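PDB 1O1Y: glutamine amidotransferase domain-containing protein from Thermotoga maritima, which probably acts as a class I glutamine amidotransferase, hydrolysing glutamine and passing the released ammonia to an acceptor substrate. Local coordinates for residues 16-21 with 59-64; 27-32 with 185-190; 43-48 with 80-85; 53-58 with 87-92; 102-107 with 150-155. All blocks are in the same frame, centred on the assembly; numbering follows the deposited sequence. Where two conformers were deposited one is given.

In the fold
Read from the N terminus, the chain lays down strand 14-18 and helix 28-35 before any contact is complete. Contact 1 closes first, when strand 60-63 pairs with strand 14-18. Contacts 3 and 4 cross it, since 43-48 and 53-58 come before that pairing and meet helix 78-92 after it; they also cross each other on this shared helix. Contact 5 follows in series, joining helix 102-109 to strand 152-154. Contact 2 closes last, when 185-190 returns to the start of helix 28-35; it spans contacts 3, 4 and 5 and crosses contact 1. Together they tie the parallel part of the central sheet to its flanking helices and to the probable active-site region.

Contact 1 of 5, residues 16-21 with 59-64; sequences LAIRHV and SLVVLL
Leu16 and Ile18 join Leu60, Val62 and Leu64 through a ladder of four backbone hydrogen bonds, in which the N-H and C=O of each of the first two residues both take part. The bonds are nearly straight; the Val62 N to Leu16 O bond measures 2.7 Å. Two CA-H...O contacts, Val61 CA to Leu16 O and Ala17 CA to Val62 O, fill in between them. Apolar packing is concentrated on the sheet face of Leu16, Ile18, Val61 and Leu63. Leu16 lies alongside Val61, whereas Ile18 spreads its branches: CD1 rests 3.7 Å from Val61 CG1, and CG2 presses to a tight 3.4 Å against Leu63 CD1. The same Leu63 methyl sits 3.7 Å from His20 CE1. His20 NE2 bonds to Glu82 and ND1 to Gly65 O. The pair, its short segments 14° apart, belongs to the parallel part of the central sheet, with helix 78-92 packed on this face, as in the flavodoxin-like fold of this protein.

Contact 2 of 5, residues 27-32 with 185-190; sequences GMMEDI and HIEVGA
Gly27, whose phi is positive, brings its CA to 3.5 Å from Glu187 O in a CA-H...O contact. At Met28, a selenomethionine like its neighbour Met29, the backbone N donates to the same oxygen at 2.8 Å, meeting it in the carbonyl plane on a lone pair. The Met28 side chain then runs along the loop. Its SE lies 3.9 Å from Gly189 CA, and a bend at chi3 (-76°) turns CE to within 3.4 Å of Ile186 O, a buried carbonyl with no polar partner in the model. Met29 crosses to the other side of Glu187, its CE touching CB and CG at 3.9 Å each. Glu187 has CG between its backbone N and carbonyl carbon (chi1 81°), and a further bend sends the carboxylate back to His185, whose ND1 donates to OE2 at 2.6 Å. His185 NE2 also binds the oxidised Cys100, consistent with the Cys-His-Glu triad of this family. Beyond the contact, Met29 packs on Leu229 of helix 211-237, Val188 on helix 190-199, and Ile186 on strand 143-150.

Contact 3 of 5, residues 43-48 with 80-85; sequences LDTPKG and KYEFQL
Thr45 and Glu82 make the tight part of this contact: OG1 donates to OE2 at a very short 2.5 Å, a distance that is itself doubtful. The hydroxyl reaches the acid because chi1 (51°) sets OG1 between the backbone N and carbonyl carbon of Thr45, while the Glu82 chain, extended beyond CG, brings its carboxylate up to meet it. The Thr45 methyl lies beside the same arm, CG2 standing 4.0 Å from Glu82 CG. Toward Tyr81 the fit is looser. Thr45 CG2 approaches the ring at its edge, 4.1 Å from CD2, and Leu43 CD2 comes to the edge as well, 4.3 Å from CE2. Leu43 and Leu85 reach toward each other tip to tip, their CD2 and CD1 methyls 4.0 Å apart, while Leu85 CG sits over one face of the tyrosine ring. This ring is partly exposed, with its OH bound to Leu51 N and a cation-pi contact to Lys50. Past Thr45 the 3-10 turn runs out to solvent at Pro46. With OE1 engaged by His20, each carboxylate oxygen of Glu82 has a partner. The two partners probably fix the rotation of this buried carboxylate, which would favour a positive charge on His20.

Contact 4 of 5, residues 53-58 with 87-92; sequences RPLEEY and EEILKK
Lys92 arches over to Glu56, and its chain can be followed outward. From CB, chi1 (-76°) sets CG anti to the carbonyl carbon, which brings CG to 3.9 Å from Glu56 OE1. CD and CE then pass the same oxygen at 3.4 and 3.3 Å, and CE also comes up to Leu55 CD1. A bend at chi4 (-52°) turns NZ onto Glu56 OE1 at 2.6 Å, a salt bridge that meets the carboxylate on its syn side, 26° out of its plane. A water donates to Glu56 OE2 and is only weakly bound by NZ. Inward of this exposed ion pair, the Leu55 side chain crosses those of Glu88 and Ile89 at about a right angle. Its CD1 touches Glu88 CB at 3.6 Å, and Ile89 CG1 is 4.1 Å from both CD1 and CD2. The contact joins the connection that leads into strand 60-63 to the later turns of helix 78-92, which follows that strand, in the layered alpha/beta arrangement of a flavodoxin-like fold.

Contact 5 of 5, residues 102-107 with 150-155; sequences GSQMLA and HGDTFD. With SO4 (sulfate ion), chain C.
The probable nucleophile elbow of a class I amidotransferase, at the oxidised Cys100, leads into helix 102-109, and here Ser103, Gln104 and Ala107 of that helix meet Phe154 on strand 152-154. The ring is approached obliquely by all three: Ser103 OG lies 3.6 Å from CE1, Gln104 CG 3.7 Å from CD1, and Ala107 CB 4.0 Å from CG. Phe154 adopts a chi1 of 50°, which places CG between its backbone N and carbonyl carbon and turns the ring toward the helix. Gln104 crosses it at about a right angle, its amide plane 63° from the ring plane, then stretches on to Asp152. There a water donates to both sides, 2.9 Å from Gln104 OE1 and 2.8 Å from Asp152 OD2. Gln104 NE2 is held by Gln183, while Ser103 OG binds the carbonyl oxygen of residue 100. The turn before the strand is fixed by His150 ND1, which donates to Asp152 O at 2.6 Å. A sulfate, probably from the crystallisation liquor, rests on this turn: Gly151 N binds O1 and O2, and Asp152 N binds O2 at 2.9 Å. Since Asp152 OD2 lies only 3.4 Å from sulfate O4, the two anionic groups would tend to repel, and the backbone N-H groups probably offset that cost, leaving the turn able to accept an anion.

Contact 1 of 5, residues 16-21 with 59-64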
# COMPACT_ATOMS: atom_id res chain seq x y z
N LEU A 16 0.72 -13.28 -0.23
CA LEU A 16 1.87 -12.96 0.62
C LEU A 16 1.73 -11.51 1.05
O LEU A 16 1.72 -10.57 0.22
CB LEU A 16 3.17 -13.09 -0.17
CG LEU A 16 4.43 -12.81 0.62
CD1 LEU A 16 4.59 -13.78 1.80
CD2 LEU A 16 5.66 -12.91 -0.29
N ALA A 17 1.74 -11.32 2.35
CA ALA A 17 1.61 -9.99 2.96
C ALA A 17 2.94 -9.64 3.69
O ALA A 17 3.21 -10.14 4.77
CB ALA A 17 0.44 -9.96 3.93
N ILE A 18 3.73 -8.79 3.06
CA ILE A 18 5.02 -8.39 3.59
C ILE A 18 4.79 -7.13 4.46
O ILE A 18 4.40 -6.08 3.99
CB ILE A 18 6.05 -8.10 2.48
CG1 ILE A 18 6.18 -9.32 1.55
CG2 ILE A 18 7.40 -7.71 3.08
CD1 ILE A 18 7.03 -9.04 0.28
N ARG A 19 5.03 -7.31 5.74
CA ARG A 19 4.68 -6.35 6.77
C ARG A 19 5.90 -5.81 7.53
O ARG A 19 6.76 -6.55 7.98
CB ARG A 19 3.72 -7.02 7.75
CG ARG A 19 3.27 -6.05 8.92
CD ARG A 19 2.12 -6.56 9.74
NE ARG A 19 2.46 -7.85 10.37
CZ ARG A 19 1.63 -8.59 11.10
NH1 ARG A 19 0.45 -8.12 11.48
NH2 ARG A 19 2.02 -9.78 11.54
N HIS A 20 5.97 -4.49 7.61
CA HIS A 20 7.06 -3.82 8.29
C HIS A 20 6.80 -3.41 9.72
O HIS A 20 7.72 -3.32 10.53
CB HIS A 20 7.35 -2.59 7.53
CG HIS A 20 7.73 -2.86 6.12
ND1 HIS A 20 7.17 -2.19 5.06
CD2 HIS A 20 8.52 -3.82 5.59
CE1 HIS A 20 7.72 -2.62 3.94
NE2 HIS A 20 8.55 -3.60 4.23
N VAL A 21 5.53 -3.14 10.02
CA VAL A 21 5.10 -2.65 11.31
C VAL A 21 3.85 -3.41 11.65
O VAL A 21 2.94 -3.44 10.83
CB VAL A 21 4.78 -1.13 11.23
CG1 VAL A 21 4.30 -0.62 12.56
CG2 VAL A 21 6.06 -0.33 10.81
N SER A 59 -0.40 -15.96 -5.39
CA SER A 59 -1.13 -15.31 -6.48
C SER A 59 -1.08 -13.79 -6.48
O SER A 59 -1.47 -13.13 -7.48
CB SER A 59 -2.62 -15.70 -6.38
OG SER A 59 -2.76 -17.09 -6.44
N LEU A 60 -0.67 -13.23 -5.34
CA LEU A 60 -0.62 -11.82 -5.11
C LEU A 60 0.36 -11.60 -3.97
O LEU A 60 0.38 -12.34 -3.00
CB LEU A 60 -1.99 -11.29 -4.69
CG LEU A 60 -2.09 -9.86 -4.20
CD1 LEU A 60 -1.79 -8.85 -5.31
CD2 LEU A 60 -3.50 -9.62 -3.58
N VAL A 61 1.14 -10.55 -4.10
CA VAL A 61 2.01 -10.09 -3.05
C VAL A 61 1.62 -8.69 -2.71
O VAL A 61 1.56 -7.82 -3.58
CB VAL A 61 3.49 -10.14 -3.47
CG1 VAL A 61 4.39 -9.58 -2.30
CG2 VAL A 61 3.89 -11.57 -3.83
N VAL A 62 1.43 -8.44 -1.42
CA VAL A 62 1.16 -7.08 -0.94
C VAL A 62 2.34 -6.63 -0.08
O VAL A 62 2.71 -7.32 0.86
CB VAL A 62 -0.12 -7.07 -0.09
CG1 VAL A 62 -0.43 -5.66 0.44
CG2 VAL A 62 -1.30 -7.56 -0.88
N LEU A 63 2.92 -5.49 -0.42
CA LEU A 63 3.98 -4.90 0.37
C LEU A 63 3.46 -3.66 1.09
O LEU A 63 3.14 -2.66 0.47
CB LEU A 63 5.15 -4.55 -0.53
CG LEU A 63 6.40 -3.97 0.16
CD1 LEU A 63 6.98 -4.96 1.14
CD2 LEU A 63 7.45 -3.58 -0.85
N LEU A 64 3.34 -3.78 2.40
CA LEU A 64 2.70 -2.78 3.23
C LEU A 64 3.64 -1.60 3.60
O LEU A 64 4.82 -1.59 3.23
CB LEU A 64 2.14 -3.44 4.49
CG LEU A 64 1.04 -4.48 4.18
CD1 LEU A 64 0.85 -5.43 5.34
CD2 LEU A 64 -0.25 -3.77 3.77

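Contact 2 of 5, residues 27-32 with 185-190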
# COMPACT_ATOMS: atom_id res chain seq x y z
N GLY A 27 -5.22 -4.54 7.21
CA GLY A 27 -6.43 -3.75 7.39
C GLY A 27 -7.64 -4.52 6.89
O GLY A 27 -7.79 -5.74 7.14
N MSE A 28 -8.48 -3.84 6.12
CA MSE A 28 -9.71 -4.44 5.59
C MSE A 28 -9.41 -5.48 4.52
O MSE A 28 -10.30 -6.29 4.22
CB MSE A 28 -10.62 -3.37 4.97
CG MSE A 28 -11.10 -2.38 6.00
SE MSE A 28 -12.62 -1.29 5.31
CE MSE A 28 -11.77 -0.12 4.20
N MSE A 29 -8.20 -5.54 4.00
CA MSE A 29 -7.83 -6.65 3.11
C MSE A 29 -7.92 -7.97 3.82
O MSE A 29 -8.31 -8.97 3.20
CB MSE A 29 -6.46 -6.48 2.48
CG MSE A 29 -6.38 -5.40 1.47
SE MSE A 29 -4.62 -5.28 0.65
CE MSE A 29 -3.84 -4.07 1.95
N GLU A 30 -7.61 -8.01 5.13
CA GLU A 30 -7.78 -9.27 5.88
C GLU A 30 -9.24 -9.78 5.88
O GLU A 30 -9.51 -10.98 5.71
CB GLU A 30 -7.30 -9.09 7.33
CG GLU A 30 -6.78 -10.34 7.94
CD GLU A 30 -6.13 -10.05 9.28
OE1 GLU A 30 -4.96 -9.59 9.33
OE2 GLU A 30 -6.82 -10.25 10.27
N ASP A 31 -10.17 -8.86 6.11
CA ASP A 31 -11.58 -9.13 6.08
C ASP A 31 -12.00 -9.64 4.68
O ASP A 31 -12.77 -10.60 4.57
CB ASP A 31 -12.36 -7.85 6.39
CG ASP A 31 -12.03 -7.30 7.79
OD1 ASP A 31 -11.91 -8.11 8.74
OD2 ASP A 31 -11.93 -6.08 8.01
N ILE A 32 -11.50 -8.97 3.65
CA ILE A 32 -11.79 -9.40 2.29
C ILE A 32 -11.23 -10.77 1.99
O ILE A 32 -11.92 -11.60 1.39
CB ILE A 32 -11.31 -8.38 1.29
CG1 ILE A 32 -12.08 -7.08 1.45
CG2 ILE A 32 -11.47 -8.95 -0.14
CD1 ILE A 32 -11.48 -5.92 0.71
N HIS A 185 -3.85 4.93 1.49
CA HIS A 185 -4.51 3.80 2.12
C HIS A 185 -6.00 3.81 1.81
O HIS A 185 -6.70 4.79 2.13
CB HIS A 185 -4.31 3.89 3.62
CG HIS A 185 -2.88 3.82 4.02
ND1 HIS A 185 -2.24 2.62 4.26
CD2 HIS A 185 -1.96 4.79 4.21
CE1 HIS A 185 -0.98 2.86 4.61
NE2 HIS A 185 -0.78 4.17 4.59
N ILE A 186 -6.48 2.71 1.23
CA ILE A 186 -7.90 2.45 1.12
C ILE A 186 -8.28 1.22 1.95
O ILE A 186 -9.45 0.80 1.94
CB ILE A 186 -8.34 2.25 -0.35
CG1 ILE A 186 -7.72 1.02 -0.99
CG2 ILE A 186 -8.03 3.48 -1.18
CD1 ILE A 186 -8.19 0.74 -2.45
N GLU A 187 -7.31 0.69 2.71
CA GLU A 187 -7.55 -0.48 3.59
C GLU A 187 -7.79 -0.16 5.04
O GLU A 187 -8.00 -1.06 5.85
CB GLU A 187 -6.41 -1.49 3.48
CG GLU A 187 -5.15 -1.20 4.29
CD GLU A 187 -4.25 -0.08 3.73
OE1 GLU A 187 -4.50 0.52 2.64
OE2 GLU A 187 -3.21 0.19 4.40
N VAL A 188 -7.73 1.13 5.40
CA VAL A 188 -7.92 1.55 6.78
C VAL A 188 -9.37 2.01 6.97
O VAL A 188 -9.75 3.13 6.59
CB VAL A 188 -6.89 2.63 7.21
CG1 VAL A 188 -7.10 3.04 8.69
CG2 VAL A 188 -5.45 2.15 6.99
N GLY A 189 -10.14 1.11 7.55
CA GLY A 189 -11.50 1.35 7.98
C GLY A 189 -11.52 1.75 9.43
O GLY A 189 -10.46 2.00 10.00
N ALA A 190 -12.70 1.81 10.03
CA ALA A 190 -12.81 2.30 11.40
C ALA A 190 -12.08 1.40 12.42
O ALA A 190 -11.42 1.91 13.30
CB ALA A 190 -14.25 2.50 11.79

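Contact 3 of 5, residues 43-48 with 80-85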
# COMPACT_ATOMS: atom_id res chain seq x y z
N LEU A 43 4.57 -12.09 6.11
CA LEU A 43 6.04 -12.19 6.17
C LEU A 43 6.54 -10.94 6.92
O LEU A 43 6.49 -9.85 6.39
CB LEU A 43 6.65 -12.25 4.79
CG LEU A 43 8.18 -12.41 4.77
CD1 LEU A 43 8.62 -13.73 5.34
CD2 LEU A 43 8.69 -12.21 3.35
N ASP A 44 6.98 -11.14 8.15
CA ASP A 44 7.48 -10.05 9.00
C ASP A 44 8.99 -10.07 8.92
O ASP A 44 9.68 -10.66 9.76
CB ASP A 44 7.00 -10.22 10.42
CG ASP A 44 5.51 -9.94 10.54
OD1 ASP A 44 4.72 -10.88 10.74
OD2 ASP A 44 5.06 -8.80 10.40
N THR A 45 9.49 -9.42 7.89
CA THR A 45 10.92 -9.43 7.63
C THR A 45 11.73 -8.76 8.74
O THR A 45 12.85 -9.20 8.96
CB THR A 45 11.27 -8.75 6.31
OG1 THR A 45 10.64 -7.47 6.25
CG2 THR A 45 10.67 -9.57 5.12
N PRO A 46 11.22 -7.74 9.44
CA PRO A 46 12.02 -7.17 10.54
C PRO A 46 12.27 -8.14 11.65
O PRO A 46 13.20 -7.95 12.45
CB PRO A 46 11.20 -5.96 10.99
CG PRO A 46 10.38 -5.65 9.82
CD PRO A 46 9.96 -6.99 9.27
N LYS A 47 11.49 -9.21 11.71
CA LYS A 47 11.72 -10.27 12.67
C LYS A 47 12.70 -11.33 12.22
O LYS A 47 12.89 -12.32 12.90
CB LYS A 47 10.42 -10.97 13.01
CG LYS A 47 9.43 -10.06 13.67
CD LYS A 47 8.28 -10.88 14.15
CE LYS A 47 7.14 -10.03 14.62
NZ LYS A 47 6.30 -10.84 15.55
N GLY A 48 13.32 -11.12 11.06
CA GLY A 48 14.20 -12.11 10.47
C GLY A 48 13.49 -13.17 9.63
O GLY A 48 14.12 -14.14 9.20
N LYS A 80 16.97 -5.04 2.26
CA LYS A 80 17.75 -5.64 1.19
C LYS A 80 17.08 -6.92 0.66
O LYS A 80 16.98 -7.13 -0.53
CB LYS A 80 19.18 -5.91 1.69
CG LYS A 80 20.12 -6.38 0.62
N TYR A 81 16.62 -7.77 1.58
CA TYR A 81 15.89 -8.99 1.21
C TYR A 81 14.59 -8.67 0.47
O TYR A 81 14.24 -9.32 -0.52
CB TYR A 81 15.60 -9.78 2.48
CG TYR A 81 14.85 -11.05 2.27
CD1 TYR A 81 15.37 -12.06 1.50
CD2 TYR A 81 13.60 -11.25 2.84
CE1 TYR A 81 14.67 -13.27 1.32
CE2 TYR A 81 12.88 -12.45 2.64
CZ TYR A 81 13.41 -13.43 1.88
OH TYR A 81 12.74 -14.64 1.69
N GLU A 82 13.86 -7.68 0.97
CA GLU A 82 12.64 -7.24 0.34
C GLU A 82 12.86 -6.72 -1.04
O GLU A 82 12.11 -7.06 -1.94
CB GLU A 82 11.97 -6.15 1.16
CG GLU A 82 11.46 -6.66 2.50
CD GLU A 82 10.70 -5.60 3.28
OE1 GLU A 82 10.18 -4.66 2.67
OE2 GLU A 82 10.64 -5.72 4.52
N PHE A 83 13.89 -5.91 -1.24
CA PHE A 83 14.22 -5.45 -2.61
C PHE A 83 14.50 -6.63 -3.55
O PHE A 83 14.09 -6.61 -4.72
CB PHE A 83 15.39 -4.47 -2.58
CG PHE A 83 15.00 -3.07 -2.16
CD1 PHE A 83 15.58 -2.48 -1.05
CD2 PHE A 83 14.01 -2.36 -2.85
CE1 PHE A 83 15.21 -1.22 -0.64
CE2 PHE A 83 13.65 -1.09 -2.45
CZ PHE A 83 14.25 -0.52 -1.32
N GLN A 84 15.18 -7.66 -3.05
CA GLN A 84 15.45 -8.85 -3.83
C GLN A 84 14.13 -9.53 -4.21
O GLN A 84 13.96 -9.98 -5.37
CB GLN A 84 16.35 -9.84 -3.09
CG GLN A 84 17.75 -9.33 -2.90
CD GLN A 84 18.64 -10.22 -2.04
OE1 GLN A 84 18.16 -10.93 -1.15
NE2 GLN A 84 19.93 -10.15 -2.28
N LEU A 85 13.20 -9.60 -3.27
CA LEU A 85 11.88 -10.20 -3.59
C LEU A 85 11.14 -9.41 -4.64
O LEU A 85 10.54 -9.99 -5.57
CB LEU A 85 11.01 -10.33 -2.34
CG LEU A 85 11.52 -11.24 -1.24
CD1 LEU A 85 10.56 -11.21 -0.07
CD2 LEU A 85 11.72 -12.64 -1.73

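Contact 4 of 5, residues 53-58 with 87-92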
# COMPACT_ATOMS: atom_id res chain seq x y z
N ARG A 53 7.34 -20.31 1.72
CA ARG A 53 6.99 -20.98 0.45
C ARG A 53 7.66 -20.27 -0.69
O ARG A 53 7.84 -19.07 -0.60
CB ARG A 53 5.48 -20.81 0.17
CG ARG A 53 4.59 -21.44 1.16
CD ARG A 53 3.14 -20.96 1.07
NE ARG A 53 2.40 -21.44 2.24
CZ ARG A 53 1.98 -22.69 2.39
NH1 ARG A 53 2.20 -23.58 1.46
NH2 ARG A 53 1.32 -23.05 3.49
N PRO A 54 7.90 -20.93 -1.82
CA PRO A 54 8.38 -20.24 -3.02
C PRO A 54 7.37 -19.21 -3.52
O PRO A 54 6.15 -19.38 -3.39
CB PRO A 54 8.52 -21.36 -4.05
CG PRO A 54 8.51 -22.62 -3.29
CD PRO A 54 7.76 -22.38 -2.05
N LEU A 55 7.89 -18.15 -4.14
CA LEU A 55 7.05 -17.08 -4.63
C LEU A 55 5.99 -17.54 -5.57
O LEU A 55 4.92 -16.95 -5.63
CB LEU A 55 7.88 -16.03 -5.36
CG LEU A 55 8.64 -15.06 -4.49
CD1 LEU A 55 9.54 -14.22 -5.41
CD2 LEU A 55 7.68 -14.22 -3.69
N GLU A 56 6.25 -18.64 -6.27
CA GLU A 56 5.27 -19.14 -7.21
C GLU A 56 4.03 -19.70 -6.53
O GLU A 56 3.01 -19.85 -7.18
CB GLU A 56 5.88 -20.22 -8.10
CG GLU A 56 6.76 -19.64 -9.20
CD GLU A 56 8.21 -19.38 -8.79
OE1 GLU A 56 8.97 -19.04 -9.73
OE2 GLU A 56 8.62 -19.52 -7.58
N GLU A 57 4.10 -20.05 -5.24
CA GLU A 57 2.88 -20.45 -4.52
C GLU A 57 1.91 -19.29 -4.24
O GLU A 57 0.76 -19.52 -3.88
CB GLU A 57 3.25 -21.21 -3.22
CG GLU A 57 3.84 -22.60 -3.47
CD GLU A 57 3.91 -23.41 -2.17
OE1 GLU A 57 3.00 -23.25 -1.32
OE2 GLU A 57 4.85 -24.19 -2.00
N TYR A 58 2.32 -18.04 -4.45
CA TYR A 58 1.48 -16.90 -4.17
C TYR A 58 0.88 -16.30 -5.45
O TYR A 58 1.57 -16.12 -6.45
CB TYR A 58 2.28 -15.80 -3.45
CG TYR A 58 2.74 -16.26 -2.10
CD1 TYR A 58 1.85 -16.34 -1.05
CD2 TYR A 58 4.07 -16.62 -1.88
CE1 TYR A 58 2.26 -16.79 0.21
CE2 TYR A 58 4.50 -17.05 -0.63
CZ TYR A 58 3.60 -17.12 0.41
OH TYR A 58 4.04 -17.55 1.63
N GLU A 87 12.34 -7.61 -7.06
CA GLU A 87 12.98 -7.87 -8.32
C GLU A 87 12.49 -9.21 -8.89
O GLU A 87 12.12 -9.31 -10.07
CB GLU A 87 14.50 -7.87 -8.17
CG GLU A 87 15.10 -6.52 -7.81
CD GLU A 87 15.39 -5.64 -9.02
OE1 GLU A 87 14.83 -5.89 -10.13
OE2 GLU A 87 16.18 -4.67 -8.85
N GLU A 88 12.40 -10.22 -8.02
CA GLU A 88 11.94 -11.54 -8.47
C GLU A 88 10.45 -11.51 -8.84
O GLU A 88 10.03 -12.17 -9.81
CB GLU A 88 12.12 -12.58 -7.39
CG GLU A 88 13.52 -12.92 -6.97
CD GLU A 88 13.49 -14.02 -5.92
OE1 GLU A 88 12.94 -15.13 -6.23
OE2 GLU A 88 13.98 -13.77 -4.79
N ILE A 89 9.67 -10.78 -8.07
CA ILE A 89 8.23 -10.65 -8.30
C ILE A 89 7.96 -9.98 -9.66
O ILE A 89 7.11 -10.43 -10.44
CB ILE A 89 7.57 -9.88 -7.14
CG1 ILE A 89 7.46 -10.74 -5.88
CG2 ILE A 89 6.18 -9.36 -7.55
CD1 ILE A 89 7.33 -9.98 -4.57
N LEU A 90 8.75 -8.97 -10.00
CA LEU A 90 8.63 -8.36 -11.32
C LEU A 90 9.04 -9.30 -12.41
O LEU A 90 8.37 -9.36 -13.43
CB LEU A 90 9.47 -7.08 -11.38
CG LEU A 90 8.98 -5.98 -10.49
CD1 LEU A 90 10.02 -4.91 -10.41
CD2 LEU A 90 7.67 -5.36 -11.01
N LYS A 91 10.13 -10.05 -12.22
CA LYS A 91 10.58 -10.96 -13.25
C LYS A 91 9.58 -12.06 -13.52
O LYS A 91 9.40 -12.48 -14.67
CB LYS A 91 11.93 -11.59 -12.86
CG LYS A 91 12.47 -12.54 -13.91
CD LYS A 91 13.73 -13.28 -13.45
CE LYS A 91 14.17 -14.30 -14.52
NZ LYS A 91 15.64 -14.28 -14.74
N LYS A 92 8.92 -12.54 -12.46
CA LYS A 92 8.01 -13.68 -12.55
C LYS A 92 6.60 -13.17 -12.88
O LYS A 92 5.69 -13.96 -13.03
CB LYS A 92 7.96 -14.43 -11.22
CG LYS A 92 9.18 -15.33 -10.92
CD LYS A 92 9.23 -15.69 -9.39
CE LYS A 92 10.59 -16.30 -8.95
NZ LYS A 92 10.97 -17.44 -9.81
O HOH W 1 10.96 -19.29 -6.88

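Contact 5 of 5, residues 102-107 with 150-155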
# COMPACT_ATOMS: atom_id res chain seq x y z
N GLY A 102 5.75 0.62 0.54
CA GLY A 102 5.69 -0.37 -0.52
C GLY A 102 5.70 0.24 -1.90
O GLY A 102 6.33 -0.30 -2.79
N SER A 103 4.93 1.33 -2.09
CA SER A 103 4.89 1.99 -3.39
C SER A 103 6.23 2.65 -3.71
O SER A 103 6.66 2.67 -4.86
CB SER A 103 3.75 3.04 -3.48
OG SER A 103 3.97 4.17 -2.61
N GLN A 104 6.87 3.22 -2.70
CA GLN A 104 8.16 3.89 -2.87
C GLN A 104 9.26 2.88 -3.16
O GLN A 104 10.11 3.10 -4.01
CB GLN A 104 8.48 4.65 -1.59
CG GLN A 104 7.56 5.82 -1.41
CD GLN A 104 7.54 6.38 -0.04
OE1 GLN A 104 8.29 5.95 0.86
NE2 GLN A 104 6.67 7.35 0.16
N MSE A 105 9.20 1.72 -2.51
CA MSE A 105 10.18 0.65 -2.77
C MSE A 105 10.02 0.12 -4.18
O MSE A 105 11.01 -0.16 -4.86
CB MSE A 105 10.03 -0.47 -1.74
CG MSE A 105 10.46 -0.00 -0.35
SE MSE A 105 10.23 -1.37 0.99
CE MSE A 105 11.58 -2.60 0.41
N LEU A 106 8.78 -0.01 -4.64
CA LEU A 106 8.53 -0.44 -6.01
C LEU A 106 9.08 0.60 -7.00
O LEU A 106 9.74 0.25 -7.99
CB LEU A 106 7.03 -0.66 -6.25
CG LEU A 106 6.63 -1.03 -7.70
CD1 LEU A 106 7.24 -2.33 -8.18
CD2 LEU A 106 5.09 -1.09 -7.82
N ALA A 107 8.80 1.87 -6.77
CA ALA A 107 9.31 2.95 -7.63
C ALA A 107 10.83 2.92 -7.74
O ALA A 107 11.39 3.09 -8.80
CB ALA A 107 8.87 4.29 -7.12
N HIS A 150 2.15 9.92 5.20
CA HIS A 150 3.46 9.87 4.55
C HIS A 150 4.08 11.26 4.47
O HIS A 150 3.39 12.25 4.32
CB HIS A 150 3.36 9.23 3.15
CG HIS A 150 2.81 10.14 2.10
ND1 HIS A 150 3.62 10.84 1.22
CD2 HIS A 150 1.54 10.51 1.80
CE1 HIS A 150 2.86 11.60 0.43
NE2 HIS A 150 1.60 11.43 0.78
N GLY A 151 5.40 11.26 4.51
CA GLY A 151 6.21 12.43 4.29
C GLY A 151 7.06 12.34 3.03
O GLY A 151 7.53 13.37 2.58
N ASP A 152 7.27 11.14 2.52
CA ASP A 152 8.10 10.96 1.32
C ASP A 152 7.20 10.79 0.11
O ASP A 152 6.01 10.43 0.21
CB ASP A 152 9.00 9.74 1.42
CG ASP A 152 10.25 9.98 2.29
OD1 ASP A 152 10.47 11.10 2.84
OD2 ASP A 152 11.06 9.02 2.48
N THR A 153 7.79 11.07 -1.03
CA THR A 153 7.17 10.80 -2.34
C THR A 153 8.20 10.27 -3.34
O THR A 153 9.30 9.89 -2.97
CB THR A 153 6.43 12.11 -2.83
OG1 THR A 153 5.59 11.83 -3.97
CG2 THR A 153 7.39 13.16 -3.25
N PHE A 154 7.84 10.18 -4.61
CA PHE A 154 8.70 9.60 -5.60
C PHE A 154 8.41 10.20 -6.97
O PHE A 154 7.36 10.77 -7.21
CB PHE A 154 8.52 8.06 -5.65
CG PHE A 154 7.08 7.61 -5.74
CD1 PHE A 154 6.34 7.35 -4.59
CD2 PHE A 154 6.45 7.50 -6.97
CE1 PHE A 154 4.99 6.99 -4.69
CE2 PHE A 154 5.11 7.13 -7.08
CZ PHE A 154 4.38 6.89 -5.94
N ASP A 155 9.39 10.03 -7.86
CA ASP A 155 9.22 10.28 -9.29
C ASP A 155 8.48 9.10 -9.92
O ASP A 155 8.53 7.98 -9.43
CB ASP A 155 10.55 10.38 -9.97
CG ASP A 155 11.26 11.68 -9.67
OD1 ASP A 155 10.58 12.66 -9.28
OD2 ASP A 155 12.50 11.79 -9.82
S SO4 C . 7.40 8.44 5.17
O1 SO4 C . 6.90 9.27 6.24
O2 SO4 C . 6.71 8.60 3.86
O3 SO4 C . 7.14 7.06 5.59
O4 SO4 C . 8.85 8.58 4.97
O HOH W 2 11.01 6.33 1.65